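Local coordinates for putative pachytene checkpoint protein 2 (PDB 4XGU), which is an AAA+ ATPase that binds and hydrolyses ATP, remodels protein partners and probably plays a key role in chromosome recombination during meiosis, at residues B[127-133]-B[193-198]; B[45-50]-B[68-74]; B[386-390]-B[415-419]; B[352-356]-B[366-372]. One frame throughout, in Å; residues are numbered along the deposited sequence.

Contact 1. Residues B[127-133]-B[193-198]; sequences LPCVEFD and AQHLSI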
loop_
_atom_site.group_PDB
_atom_site.type_symbol
_atom_site.label_atom_id
_atom_site.label_comp_id
_atom_site.label_asym_id
_atom_site.label_seq_id
_atom_site.Cartn_x
_atom_site.Cartn_y
_atom_site.Cartn_z
ATOM N N LEU B 127 -18.249 11.954 -40.644
ATOM C CA LEU B 127 -17.105 11.961 -41.559
ATOM C C LEU B 127 -17.488 11.770 -43.025
ATOM O O LEU B 127 -18.292 10.893 -43.352
ATOM C CB LEU B 127 -16.104 10.879 -41.159
ATOM C CG LEU B 127 -15.438 11.067 -39.799
ATOM C CD1 LEU B 127 -14.318 10.052 -39.615
ATOM C CD2 LEU B 127 -14.919 12.488 -39.658
ATOM N N PRO B 128 -16.886 12.572 -43.919
ATOM C CA PRO B 128 -15.907 13.627 -43.609
ATOM C C PRO B 128 -16.546 14.980 -43.294
ATOM O O PRO B 128 -17.508 15.374 -43.950
ATOM C CB PRO B 128 -15.082 13.717 -44.891
ATOM C CG PRO B 128 -16.034 13.328 -45.966
ATOM C CD PRO B 128 -16.974 12.313 -45.367
ATOM N N CYS B 129 -16.007 15.685 -42.303
ATOM C CA CYS B 129 -16.574 16.960 -41.859
ATOM C C CYS B 129 -15.747 18.158 -42.282
ATOM O O CYS B 129 -14.605 18.011 -42.693
ATOM C CB CYS B 129 -16.728 16.982 -40.336
ATOM S SG CYS B 129 -15.202 16.666 -39.433
ATOM N N VAL B 130 -16.312 19.354 -42.141
ATOM C CA VAL B 130 -15.608 20.565 -42.563
ATOM C C VAL B 130 -14.388 20.830 -41.702
ATOM O O VAL B 130 -13.434 21.426 -42.176
ATOM C CB VAL B 130 -16.524 21.816 -42.547
ATOM C CG1 VAL B 130 -17.869 21.486 -43.019
ATOM C CG2 VAL B 130 -16.659 22.411 -41.165
ATOM N N GLU B 131 -14.400 20.342 -40.465
ATOM C CA GLU B 131 -13.390 20.721 -39.489
ATOM C C GLU B 131 -12.073 19.984 -39.691
ATOM O O GLU B 131 -11.010 20.492 -39.344
ATOM C CB GLU B 131 -13.912 20.481 -38.072
ATOM C CG GLU B 131 -15.046 21.413 -37.647
ATOM C CD GLU B 131 -16.419 20.946 -38.109
ATOM O OE1 GLU B 131 -16.494 19.958 -38.869
ATOM O OE2 GLU B 131 -17.428 21.565 -37.703
ATOM N N PHE B 132 -12.148 18.789 -40.262
ATOM C CA PHE B 132 -10.971 17.944 -40.397
ATOM C C PHE B 132 -10.270 18.125 -41.742
ATOM O O PHE B 132 -9.144 17.665 -41.920
ATOM C CB PHE B 132 -11.347 16.468 -40.219
ATOM C CG PHE B 132 -11.848 16.116 -38.841
ATOM C CD1 PHE B 132 -11.748 17.014 -37.791
ATOM C CD2 PHE B 132 -12.406 14.871 -38.597
ATOM C CE1 PHE B 132 -12.208 16.682 -36.529
ATOM C CE2 PHE B 132 -12.866 14.531 -37.337
ATOM C CZ PHE B 132 -12.768 15.439 -36.303
ATOM N N ASP B 133 -10.932 18.800 -42.679
ATOM C CA ASP B 133 -10.537 18.729 -44.088
ATOM C C ASP B 133 -9.134 19.250 -44.403
ATOM O O ASP B 133 -8.459 18.709 -45.281
ATOM C CB ASP B 133 -11.543 19.482 -44.963
ATOM C CG ASP B 133 -11.333 19.211 -46.447
ATOM O OD1 ASP B 133 -10.881 18.097 -46.794
ATOM O OD2 ASP B 133 -11.614 20.111 -47.265
ATOM N N ALA B 193 -8.553 9.497 -40.165
ATOM C CA ALA B 193 -9.940 9.069 -40.263
ATOM C C ALA B 193 -10.673 9.818 -41.376
ATOM O O ALA B 193 -11.575 9.270 -42.010
ATOM C CB ALA B 193 -10.648 9.267 -38.933
ATOM N N GLN B 194 -10.289 11.071 -41.607
ATOM C CA GLN B 194 -10.897 11.871 -42.666
ATOM C C GLN B 194 -10.641 11.237 -44.026
ATOM O O GLN B 194 -11.551 11.110 -44.846
ATOM C CB GLN B 194 -10.356 13.303 -42.643
ATOM C CG GLN B 194 -10.985 14.240 -43.672
ATOM C CD GLN B 194 -12.287 14.860 -43.192
ATOM O OE1 GLN B 194 -12.859 14.441 -42.185
ATOM N NE2 GLN B 194 -12.761 15.868 -43.914
ATOM N N HIS B 195 -9.397 10.834 -44.256
ATOM C CA HIS B 195 -9.022 10.235 -45.529
ATOM C C HIS B 195 -9.637 8.849 -45.687
ATOM O O HIS B 195 -10.186 8.523 -46.740
ATOM C CB HIS B 195 -7.498 10.160 -45.664
ATOM C CG HIS B 195 -6.869 11.436 -46.138
ATOM N ND1 HIS B 195 -7.021 11.908 -47.424
ATOM C CD2 HIS B 195 -6.082 12.334 -45.498
ATOM C CE1 HIS B 195 -6.360 13.045 -47.555
ATOM N NE2 HIS B 195 -5.782 13.325 -46.401
ATOM N N LEU B 196 -9.545 8.038 -44.641
ATOM C CA LEU B 196 -10.056 6.674 -44.692
ATOM C C LEU B 196 -11.549 6.634 -44.994
ATOM O O LEU B 196 -12.008 5.776 -45.743
ATOM C CB LEU B 196 -9.773 5.953 -43.379
ATOM C CG LEU B 196 -8.316 5.543 -43.164
ATOM C CD1 LEU B 196 -8.142 4.948 -41.784
ATOM C CD2 LEU B 196 -7.875 4.553 -44.234
ATOM N N SER B 197 -12.300 7.567 -44.418
ATOM C CA SER B 197 -13.738 7.649 -44.661
ATOM C C SER B 197 -14.043 7.897 -46.139
ATOM O O SER B 197 -15.039 7.406 -46.668
ATOM C CB SER B 197 -14.359 8.752 -43.808
ATOM O OG SER B 197 -13.857 10.021 -44.187
ATOM N N ILE B 198 -13.180 8.661 -46.800
ATOM C CA ILE B 198 -13.332 8.928 -48.226
ATOM C C ILE B 198 -12.800 7.761 -49.059
ATOM O O ILE B 198 -13.431 7.342 -50.027
ATOM C CB ILE B 198 -12.609 10.226 -48.636
ATOM C CG1 ILE B 198 -13.226 11.426 -47.916
ATOM C CG2 ILE B 198 -12.675 10.426 -50.140
ATOM C CD1 ILE B 198 -12.429 12.698 -48.073
#

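Contact 2. Residues B[45-50]-B[68-74]; sequences RNWKPI and KLVIGTC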
loop_
_atom_site.group_PDB
_atom_site.type_symbol
_atom_site.label_atom_id
_atom_site.label_comp_id
_atom_site.label_asym_id
_atom_site.label_seq_id
_atom_site.Cartn_x
_atom_site.Cartn_y
_atom_site.Cartn_z
ATOM N N ARG B 45 1.488 18.004 -56.560
ATOM C CA ARG B 45 2.372 17.498 -55.525
ATOM C C ARG B 45 1.628 16.436 -54.725
ATOM O O ARG B 45 0.419 16.544 -54.514
ATOM C CB ARG B 45 2.862 18.633 -54.622
ATOM C CG ARG B 45 3.834 19.592 -55.304
ATOM C CD ARG B 45 4.115 20.818 -54.448
ATOM N NE ARG B 45 4.621 20.476 -53.119
ATOM C CZ ARG B 45 5.911 20.384 -52.808
ATOM N NH1 ARG B 45 6.838 20.603 -53.732
ATOM N NH2 ARG B 45 6.275 20.070 -51.570
ATOM N N ASN B 46 2.352 15.405 -54.303
ATOM C CA ASN B 46 1.769 14.298 -53.554
ATOM C C ASN B 46 1.053 14.770 -52.290
ATOM O O ASN B 46 1.635 15.478 -51.472
ATOM C CB ASN B 46 2.855 13.285 -53.190
ATOM C CG ASN B 46 2.311 11.880 -53.022
ATOM O OD1 ASN B 46 1.299 11.520 -53.623
ATOM N ND2 ASN B 46 2.982 11.076 -52.204
ATOM N N TRP B 47 -0.217 14.394 -52.156
ATOM C CA TRP B 47 -1.045 14.754 -51.001
ATOM C C TRP B 47 -1.244 16.258 -50.837
ATOM O O TRP B 47 -1.728 16.716 -49.801
ATOM C CB TRP B 47 -0.448 14.179 -49.716
ATOM C CG TRP B 47 -0.299 12.705 -49.757
ATOM C CD1 TRP B 47 0.865 11.997 -49.820
ATOM C CD2 TRP B 47 -1.356 11.742 -49.757
ATOM N NE1 TRP B 47 0.598 10.650 -49.848
ATOM C CE2 TRP B 47 -0.761 10.467 -49.813
ATOM C CE3 TRP B 47 -2.752 11.833 -49.713
ATOM C CZ2 TRP B 47 -1.510 9.292 -49.826
ATOM C CZ3 TRP B 47 -3.494 10.667 -49.726
ATOM C CH2 TRP B 47 -2.873 9.414 -49.780
ATOM N N LYS B 48 -0.875 17.026 -51.855
ATOM C CA LYS B 48 -1.083 18.467 -51.822
ATOM C C LYS B 48 -2.265 18.841 -52.704
ATOM O O LYS B 48 -2.252 18.590 -53.911
ATOM C CB LYS B 48 0.182 19.206 -52.259
ATOM C CG LYS B 48 1.025 19.719 -51.100
ATOM C CD LYS B 48 1.246 18.648 -50.042
ATOM C CE LYS B 48 1.878 19.237 -48.789
ATOM N NZ LYS B 48 1.972 18.241 -47.684
ATOM N N PRO B 49 -3.296 19.445 -52.098
ATOM C CA PRO B 49 -4.580 19.704 -52.754
ATOM C C PRO B 49 -4.535 20.836 -53.774
ATOM O O PRO B 49 -3.926 21.879 -53.540
ATOM C CB PRO B 49 -5.495 20.074 -51.586
ATOM C CG PRO B 49 -4.585 20.690 -50.591
ATOM C CD PRO B 49 -3.280 19.943 -50.712
ATOM N N ILE B 50 -5.191 20.608 -54.905
ATOM C CA ILE B 50 -5.351 21.621 -55.930
ATOM C C ILE B 50 -6.787 22.121 -55.911
ATOM O O ILE B 50 -7.722 21.320 -55.887
ATOM C CB ILE B 50 -5.008 21.069 -57.319
ATOM C CG1 ILE B 50 -3.539 20.650 -57.367
ATOM C CG2 ILE B 50 -5.319 22.095 -58.394
ATOM C CD1 ILE B 50 -3.099 20.137 -58.714
ATOM N N LYS B 68 -12.436 20.977 -54.640
ATOM C CA LYS B 68 -11.065 20.701 -54.226
ATOM C C LYS B 68 -10.721 19.251 -54.539
ATOM O O LYS B 68 -11.544 18.355 -54.344
ATOM C CB LYS B 68 -10.882 20.991 -52.734
ATOM C CG LYS B 68 -9.651 20.369 -52.093
ATOM C CD LYS B 68 -9.480 20.882 -50.668
ATOM C CE LYS B 68 -8.625 19.948 -49.827
ATOM N NZ LYS B 68 -8.483 20.431 -48.423
ATOM N N LEU B 69 -9.516 19.015 -55.045
ATOM C CA LEU B 69 -9.089 17.650 -55.306
ATOM C C LEU B 69 -7.713 17.387 -54.713
ATOM O O LEU B 69 -6.887 18.293 -54.604
ATOM C CB LEU B 69 -9.093 17.352 -56.811
ATOM C CG LEU B 69 -7.941 17.851 -57.686
ATOM C CD1 LEU B 69 -6.827 16.814 -57.811
ATOM C CD2 LEU B 69 -8.463 18.233 -59.057
ATOM N N VAL B 70 -7.485 16.140 -54.316
ATOM C CA VAL B 70 -6.193 15.703 -53.806
ATOM C C VAL B 70 -5.749 14.454 -54.553
ATOM O O VAL B 70 -6.542 13.539 -54.762
ATOM C CB VAL B 70 -6.236 15.391 -52.298
ATOM C CG1 VAL B 70 -4.827 15.168 -51.763
ATOM C CG2 VAL B 70 -6.932 16.508 -51.534
ATOM N N ILE B 71 -4.488 14.427 -54.970
ATOM C CA ILE B 71 -3.899 13.226 -55.549
ATOM C C ILE B 71 -2.729 12.769 -54.690
ATOM O O ILE B 71 -1.763 13.508 -54.497
ATOM C CB ILE B 71 -3.422 13.461 -56.985
ATOM C CG1 ILE B 71 -4.603 13.836 -57.876
ATOM C CG2 ILE B 71 -2.721 12.220 -57.523
ATOM C CD1 ILE B 71 -4.229 14.022 -59.324
ATOM N N GLY B 72 -2.816 11.551 -54.171
ATOM C CA GLY B 72 -1.812 11.076 -53.241
ATOM C C GLY B 72 -1.480 9.605 -53.360
ATOM O O GLY B 72 -2.321 8.789 -53.737
ATOM N N THR B 73 -0.236 9.274 -53.035
ATOM C CA THR B 73 0.207 7.890 -52.986
ATOM C C THR B 73 1.194 7.706 -51.847
ATOM O O THR B 73 1.810 8.667 -51.385
ATOM C CB THR B 73 0.873 7.455 -54.292
ATOM O OG1 THR B 73 1.302 6.093 -54.174
ATOM C CG2 THR B 73 2.080 8.334 -54.575
ATOM N N CYS B 74 1.346 6.466 -51.397
ATOM C CA CYS B 74 2.278 6.159 -50.321
ATOM C C CYS B 74 3.629 5.736 -50.887
ATOM O O CYS B 74 4.596 5.567 -50.148
ATOM C CB CYS B 74 1.702 5.069 -49.416
ATOM S SG CYS B 74 0.145 5.540 -48.607
#

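Contact 3. Residues B[386-390]-B[415-419]; sequences AISML and AVKER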
loop_
_atom_site.group_PDB
_atom_site.type_symbol
_atom_site.label_atom_id
_atom_site.label_comp_id
_atom_site.label_asym_id
_atom_site.label_seq_id
_atom_site.Cartn_x
_atom_site.Cartn_y
_atom_site.Cartn_z
ATOM N N ALA B 386 3.670 25.075 -30.302
ATOM C CA ALA B 386 4.276 26.360 -29.959
ATOM C C ALA B 386 4.683 27.144 -31.205
ATOM O O ALA B 386 4.570 28.369 -31.238
ATOM C CB ALA B 386 5.481 26.151 -29.047
ATOM N N ILE B 387 5.152 26.433 -32.224
ATOM C CA ILE B 387 5.538 27.063 -33.484
ATOM C C ILE B 387 4.310 27.618 -34.199
ATOM O O ILE B 387 4.376 28.661 -34.850
ATOM C CB ILE B 387 6.275 26.072 -34.403
ATOM C CG1 ILE B 387 7.581 25.622 -33.750
ATOM C CG2 ILE B 387 6.566 26.698 -35.753
ATOM C CD1 ILE B 387 8.295 24.532 -34.513
ATOM N N SER B 388 3.187 26.920 -34.061
ATOM C CA SER B 388 1.922 27.386 -34.617
ATOM C C SER B 388 1.418 28.618 -33.877
ATOM O O SER B 388 0.675 29.425 -34.435
ATOM C CB SER B 388 0.869 26.280 -34.561
ATOM O OG SER B 388 1.239 25.186 -35.376
ATOM N N MET B 389 1.822 28.748 -32.615
ATOM C CA MET B 389 1.424 29.877 -31.779
ATOM C C MET B 389 2.242 31.125 -32.095
ATOM O O MET B 389 1.789 32.241 -31.871
ATOM C CB MET B 389 1.577 29.532 -30.292
ATOM C CG MET B 389 0.821 28.296 -29.816
ATOM S SD MET B 389 -0.808 28.621 -29.113
ATOM C CE MET B 389 -1.808 28.723 -30.591
ATOM N N LEU B 390 3.452 30.928 -32.606
ATOM C CA LEU B 390 4.391 32.029 -32.829
ATOM C C LEU B 390 3.896 33.206 -33.690
ATOM O O LEU B 390 4.143 34.357 -33.330
ATOM C CB LEU B 390 5.687 31.487 -33.439
ATOM C CG LEU B 390 6.695 30.898 -32.453
ATOM C CD1 LEU B 390 7.963 30.498 -33.183
ATOM C CD2 LEU B 390 7.001 31.893 -31.342
ATOM N N ALA B 415 10.475 36.667 -31.234
ATOM C CA ALA B 415 9.388 35.911 -30.623
ATOM C C ALA B 415 9.873 34.545 -30.151
ATOM O O ALA B 415 9.504 34.089 -29.068
ATOM C CB ALA B 415 8.234 35.757 -31.601
ATOM N N VAL B 416 10.703 33.900 -30.967
ATOM C CA VAL B 416 11.287 32.608 -30.618
ATOM C C VAL B 416 12.063 32.697 -29.309
ATOM O O VAL B 416 11.862 31.889 -28.401
ATOM C CB VAL B 416 12.229 32.090 -31.726
ATOM C CG1 VAL B 416 13.050 30.914 -31.219
ATOM C CG2 VAL B 416 11.438 31.700 -32.966
ATOM N N LYS B 417 12.943 33.689 -29.219
ATOM C CA LYS B 417 13.739 33.911 -28.019
ATOM C C LYS B 417 12.860 34.208 -26.812
ATOM O O LYS B 417 13.133 33.746 -25.704
ATOM C CB LYS B 417 14.728 35.056 -28.242
ATOM C CG LYS B 417 16.175 34.610 -28.331
ATOM C CD LYS B 417 16.948 35.449 -29.331
ATOM C CE LYS B 417 18.422 35.088 -29.319
ATOM N NZ LYS B 417 19.169 35.786 -30.398
ATOM N N GLU B 418 11.802 34.979 -27.033
ATOM C CA GLU B 418 10.890 35.343 -25.960
ATOM C C GLU B 418 10.112 34.122 -25.490
ATOM O O GLU B 418 9.838 33.962 -24.301
ATOM C CB GLU B 418 9.930 36.443 -26.418
ATOM C CG GLU B 418 9.333 37.255 -25.282
ATOM C CD GLU B 418 8.236 38.191 -25.750
ATOM O OE1 GLU B 418 7.067 37.753 -25.802
ATOM O OE2 GLU B 418 8.541 39.361 -26.065
ATOM N N ARG B 419 9.770 33.253 -26.434
ATOM C CA ARG B 419 8.976 32.069 -26.134
ATOM C C ARG B 419 9.795 31.028 -25.373
ATOM O O ARG B 419 9.253 30.268 -24.571
ATOM C CB ARG B 419 8.418 31.470 -27.426
ATOM C CG ARG B 419 7.298 30.467 -27.226
ATOM C CD ARG B 419 6.160 31.060 -26.411
ATOM N NE ARG B 419 4.893 30.382 -26.675
ATOM C CZ ARG B 419 4.534 29.219 -26.140
ATOM N NH1 ARG B 419 5.350 28.588 -25.303
ATOM N NH2 ARG B 419 3.360 28.683 -26.445
#

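Contact 4. Residues B[352-356]-B[366-372]; sequences DYWPQ and NEFTEIL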
loop_
_atom_site.group_PDB
_atom_site.type_symbol
_atom_site.label_atom_id
_atom_site.label_comp_id
_atom_site.label_asym_id
_atom_site.label_seq_id
_atom_site.Cartn_x
_atom_site.Cartn_y
_atom_site.Cartn_z
ATOM N N ASP B 352 11.242 34.356 -56.163
ATOM C CA ASP B 352 12.432 33.510 -56.198
ATOM C C ASP B 352 13.320 33.767 -54.985
ATOM O O ASP B 352 13.945 32.851 -54.443
ATOM C CB ASP B 352 13.227 33.742 -57.487
ATOM C CG ASP B 352 12.486 33.277 -58.723
ATOM O OD1 ASP B 352 11.566 32.442 -58.585
ATOM O OD2 ASP B 352 12.825 33.745 -59.832
ATOM N N TYR B 353 13.363 35.026 -54.564
ATOM C CA TYR B 353 14.200 35.453 -53.451
ATOM C C TYR B 353 13.523 35.133 -52.109
ATOM O O TYR B 353 14.193 34.950 -51.091
ATOM C CB TYR B 353 14.499 36.950 -53.584
ATOM C CG TYR B 353 15.759 37.443 -52.897
ATOM C CD1 TYR B 353 16.458 36.644 -52.002
ATOM C CD2 TYR B 353 16.244 38.721 -53.148
ATOM C CE1 TYR B 353 17.603 37.103 -51.376
ATOM C CE2 TYR B 353 17.387 39.188 -52.530
ATOM C CZ TYR B 353 18.063 38.375 -51.645
ATOM O OH TYR B 353 19.202 38.837 -51.029
ATOM N N TRP B 354 12.192 35.060 -52.122
ATOM C CA TRP B 354 11.427 34.601 -50.962
ATOM C C TRP B 354 11.892 33.207 -50.541
ATOM O O TRP B 354 12.341 32.425 -51.383
ATOM C CB TRP B 354 9.924 34.580 -51.273
ATOM C CG TRP B 354 9.206 35.893 -51.063
ATOM C CD1 TRP B 354 9.500 37.093 -51.642
ATOM C CD2 TRP B 354 8.058 36.111 -50.238
ATOM N NE1 TRP B 354 8.613 38.054 -51.216
ATOM C CE2 TRP B 354 7.715 37.482 -50.355
ATOM C CE3 TRP B 354 7.285 35.302 -49.404
ATOM C CZ2 TRP B 354 6.641 38.044 -49.669
ATOM C CZ3 TRP B 354 6.218 35.860 -48.725
ATOM C CH2 TRP B 354 5.906 37.220 -48.862
ATOM N N PRO B 355 11.795 32.893 -49.237
ATOM C CA PRO B 355 12.189 31.567 -48.747
ATOM C C PRO B 355 11.415 30.443 -49.428
ATOM O O PRO B 355 10.187 30.493 -49.517
ATOM C CB PRO B 355 11.867 31.629 -47.248
ATOM C CG PRO B 355 10.933 32.788 -47.094
ATOM C CD PRO B 355 11.345 33.767 -48.142
ATOM N N GLN B 356 12.145 29.443 -49.911
ATOM C CA GLN B 356 11.557 28.334 -50.648
ATOM C C GLN B 356 11.634 27.050 -49.833
ATOM O O GLN B 356 12.129 27.052 -48.707
ATOM C CB GLN B 356 12.273 28.146 -51.987
ATOM C CG GLN B 356 12.527 29.437 -52.741
ATOM C CD GLN B 356 11.266 30.010 -53.356
ATOM O OE1 GLN B 356 10.377 29.269 -53.779
ATOM N NE2 GLN B 356 11.181 31.335 -53.407
ATOM N N ASN B 366 18.871 30.194 -50.385
ATOM C CA ASN B 366 18.759 31.644 -50.363
ATOM C C ASN B 366 19.149 32.148 -48.981
ATOM O O ASN B 366 18.975 31.433 -47.995
ATOM C CB ASN B 366 17.335 32.084 -50.714
ATOM C CG ASN B 366 16.975 31.818 -52.169
ATOM O OD1 ASN B 366 16.568 32.726 -52.890
ATOM N ND2 ASN B 366 17.127 30.571 -52.604
ATOM N N GLU B 367 19.691 33.357 -48.901
ATOM C CA GLU B 367 20.092 33.892 -47.607
ATOM C C GLU B 367 18.866 34.022 -46.710
ATOM O O GLU B 367 18.919 33.684 -45.533
ATOM C CB GLU B 367 20.805 35.237 -47.753
ATOM C CG GLU B 367 21.800 35.523 -46.632
ATOM C CD GLU B 367 22.984 34.568 -46.643
ATOM O OE1 GLU B 367 23.475 34.241 -47.744
ATOM O OE2 GLU B 367 23.420 34.140 -45.552
ATOM N N PHE B 368 17.758 34.491 -47.279
ATOM C CA PHE B 368 16.492 34.541 -46.550
ATOM C C PHE B 368 16.050 33.140 -46.148
ATOM O O PHE B 368 15.550 32.930 -45.045
ATOM C CB PHE B 368 15.406 35.216 -47.387
ATOM C CG PHE B 368 15.304 36.695 -47.162
ATOM C CD1 PHE B 368 15.491 37.229 -45.897
ATOM C CD2 PHE B 368 15.029 37.553 -48.213
ATOM C CE1 PHE B 368 15.401 38.592 -45.682
ATOM C CE2 PHE B 368 14.938 38.917 -48.008
ATOM C CZ PHE B 368 15.125 39.438 -46.739
ATOM N N THR B 369 16.235 32.188 -47.056
ATOM C CA THR B 369 16.015 30.782 -46.748
ATOM C C THR B 369 16.976 30.357 -45.642
ATOM O O THR B 369 16.609 29.614 -44.731
ATOM C CB THR B 369 16.214 29.891 -47.993
ATOM O OG1 THR B 369 15.226 30.214 -48.979
ATOM C CG2 THR B 369 16.104 28.420 -47.634
ATOM N N GLU B 370 18.208 30.855 -45.720
ATOM C CA GLU B 370 19.241 30.529 -44.742
ATOM C C GLU B 370 18.999 31.225 -43.402
ATOM O O GLU B 370 19.159 30.615 -42.343
ATOM C CB GLU B 370 20.625 30.902 -45.285
ATOM C CG GLU B 370 21.781 30.545 -44.360
ATOM C CD GLU B 370 21.991 29.047 -44.229
ATOM O OE1 GLU B 370 21.572 28.301 -45.139
ATOM O OE2 GLU B 370 22.575 28.614 -43.211
ATOM N N ILE B 371 18.618 32.499 -43.451
ATOM C CA ILE B 371 18.339 33.259 -42.235
ATOM C C ILE B 371 17.177 32.633 -41.471
ATOM O O ILE B 371 17.217 32.517 -40.246
ATOM C CB ILE B 371 18.016 34.737 -42.542
ATOM C CG1 ILE B 371 19.244 35.455 -43.098
ATOM C CG2 ILE B 371 17.562 35.457 -41.287
ATOM C CD1 ILE B 371 18.945 36.835 -43.635
ATOM N N LEU B 372 16.147 32.220 -42.205
ATOM C CA LEU B 372 14.989 31.567 -41.604
ATOM C C LEU B 372 15.373 30.219 -41.006
ATOM O O LEU B 372 14.867 29.831 -39.954
ATOM C CB LEU B 372 13.875 31.389 -42.638
ATOM C CG LEU B 372 12.595 30.708 -42.147
ATOM C CD1 LEU B 372 12.024 31.446 -40.949
ATOM C CD2 LEU B 372 11.570 30.628 -43.266
#

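Contact 1. Residues B[127-133]-B[193-198]
Leu-127 and Pro-128 lie against helix 185-199 of the AAA+ ATPase domain, the helix that follows the P-loop. The loop they begin leaves strand 123-127 through a cis peptide bond before Pro-128. Along the helix, Ala-193 comes first. CB of Ala-193 meets CD1 of Leu-127 at 3.8 Å, a small apolar contact. Gln-194 is the main residue. Its CG is anti to the backbone N (chi1 -177°) and the chain then bends at chi2, which carries the amide into the loop. NE2 of Gln-194 donates to Cys-129 O at 3.1 Å, in the carbonyl plane and on a lone pair. OE1 of Gln-194 accepts a weak bond from Cys-129 N at 3.4 Å. Both backbone polar groups of Cys-129 are thus met by one amide. CB of Pro-128 packs on NE2 of Gln-194 at 3.3 Å. OE1 of Gln-194 also sits at the edge of the Phe-132 ring, near its plane. The other end of the loop is tied by Asp-133, whose carboxylate forms a salt bridge with Arg-16. A leucine in place of Gln-194 would probably leave the buried Cys-129 carbonyl without its amide donor and the loop less firmly set on the helix. Ser-197 brings its CB to 3.8 Å from CB of Leu-127. Its hydroxyl turns back to the helix, where OG donates to Gln-194 O. Last comes Ile-198, whose side chain crosses that of Pro-128 at about a right angle, with CG1 of Ile-198 3.9 Å from CG of Pro-128.

Contact 2. Residues B[45-50]-B[68-74]
Trp-47 and Asn-46 grip the chain at Gly-72 and Thr-73, and hydrogen bonds do most of the work. In Asn-46, CG lies opposite the backbone N (chi1 -153°), which turns the amide to the strand. This amide bonds both backbone polar atoms of Thr-73: Thr-73 N donates to Asn-46 OD1 at 2.8 Å, on a lone pair, and Asn-46 ND2 donates to Thr-73 O. That carbonyl takes a second bond, from Trp-47 NE1 to Thr-73 O at 2.8 Å. The two donors reach it from opposite faces of its plane. Asn-46 ND2 also bonds to Arg-77 O. Backbone bonds continue the pairing. Trp-47 N donates to Ile-71 O, and Ile-50 and Leu-69 exchange two bonds as an antiparallel hydrogen-bonded pair.

Ring packing comes next. CA of Gly-72 stands over the six-membered ring of Trp-47, 3.5 Å from its centroid, a CH-pi contact 9° off the ring normal. The lack of a side chain at Gly-72 lets the ring come this close. An alanine in place of Trp-47 would probably open a gap over Gly-72 and leave Thr-73 O with one bond fewer.

Apolar contacts fill the rest. CB of Pro-49 meets CG2 of Val-70 at 3.8 Å and CE of Lys-68 at 3.6 Å.

In the Pch2 N-terminal domain, strand 68-72 borders a three-stranded sheet beside strand 12-16. Residues 45-50, whose first four form a type II beta turn, pair with its other edge through a single beta bridge.

Contact 3. Residues B[386-390]-B[415-419]
Leu-390 pushes its forked end between Ala-415 and Val-416. CD1 of Leu-390 reaches CG2 of Val-416 at 3.7 Å, and the two side chains cross obliquely. The other branch serves two neighbours. CD2 of Leu-390 lies 4.1 Å from CB of Ala-415 and 4.2 Å from CB of Arg-419. One leucine therefore touches Ala-415, Val-416 and, one turn on, Arg-419 of helix 405-420. Leu-382 packs on Leu-390, Val-416 and Arg-419 alike.

Both segments belong to the AAA+ lid, the C-terminal helical domain. Helix 384-397 is probably the one that begins at the sensor-2 motif, as in related AAA+ proteins. It also bears Ser-388, which touches the bound ADP. The axes of the two short segments come within 10.8 Å and their directions differ by 132°. No hydrogen bond joins them, and the contact is held by packing.

Arg-419 is the second large contributor. Its CG is anti to the backbone N (chi1 -165°) and the chain bends at chi2, which takes the guanidinium across to helix 384-397. There one face of the group receives CB of Ala-386, 4.1 Å above the plane and offset toward the rim. NH2 of Arg-419 lies 4.2 Å from CG of Met-389, which approaches obliquely. The end of this long side chain thus rests on apolar atoms, although the residue as a whole is exposed. Met-389 also packs on Asn-170 of a neighbouring subunit.

Contact 4. Residues B[352-356]-B[366-372]
Tyr-353 and Phe-368 meet at the outer side of this contact. Tyr-353 has CG anti to its N (chi1 -156°), and that swings the ring across to the helix start. CE1 of Tyr-353 comes to 4.1 Å from CD2 of Phe-368. The ring planes are 50° apart, so the pair is oblique. Tyr-353 O lies in plane at the edge of the Phe-368 ring. Asn-366 holds the N-cap position but makes no capping bond. Its ND2 makes a weak bond to Pro-364 O. Its OD1 is modelled 3.1 Å from Asp-352 O, a doubtful approach of two acceptors.

Thr-369 turns OG1 to the loop, with OG1 beside the backbone N (chi1 -64°). The hydroxyl accepts a weak bond from Gln-356 N, 3.3 Å from Thr-369 OG1, and sits equally near CA of Pro-355. CB of Pro-355 meets CD2 of Leu-372 at 4.1 Å. Gln-356 folds back on its own segment, where NE2 of Gln-356 donates to Trp-354 O at 2.6 Å from above the carbonyl plane.

The lid helix 367-378 and the loop before it are thus joined mainly by packing. With one weak hydrogen bond across, the fit of proline and aromatic surfaces probably sets their relative position.

Along the chain the order is contact 2, contact 1, contact 4, contact 3, each closing before the next opens. Contact 2 lies in the Pch2 N-terminal domain, and contact 1 sets the loop 127-133 on the helix that follows the P-loop in the AAA domain. Their centres are 15 Å apart, and they touch through a long, weak ion pair between Asp-133 and Lys-68. Contacts 3 and 4 share the C-terminal lid, with centres 20 Å apart. Helices 367-378 and 384-397 follow each other there, and helix 405-420 packs at both. Contacts 1 and 3 lie 30 Å apart between centres. The four thus run from the N-terminal domain through the ATPase core to the lid, with the nucleotide site between core and lid.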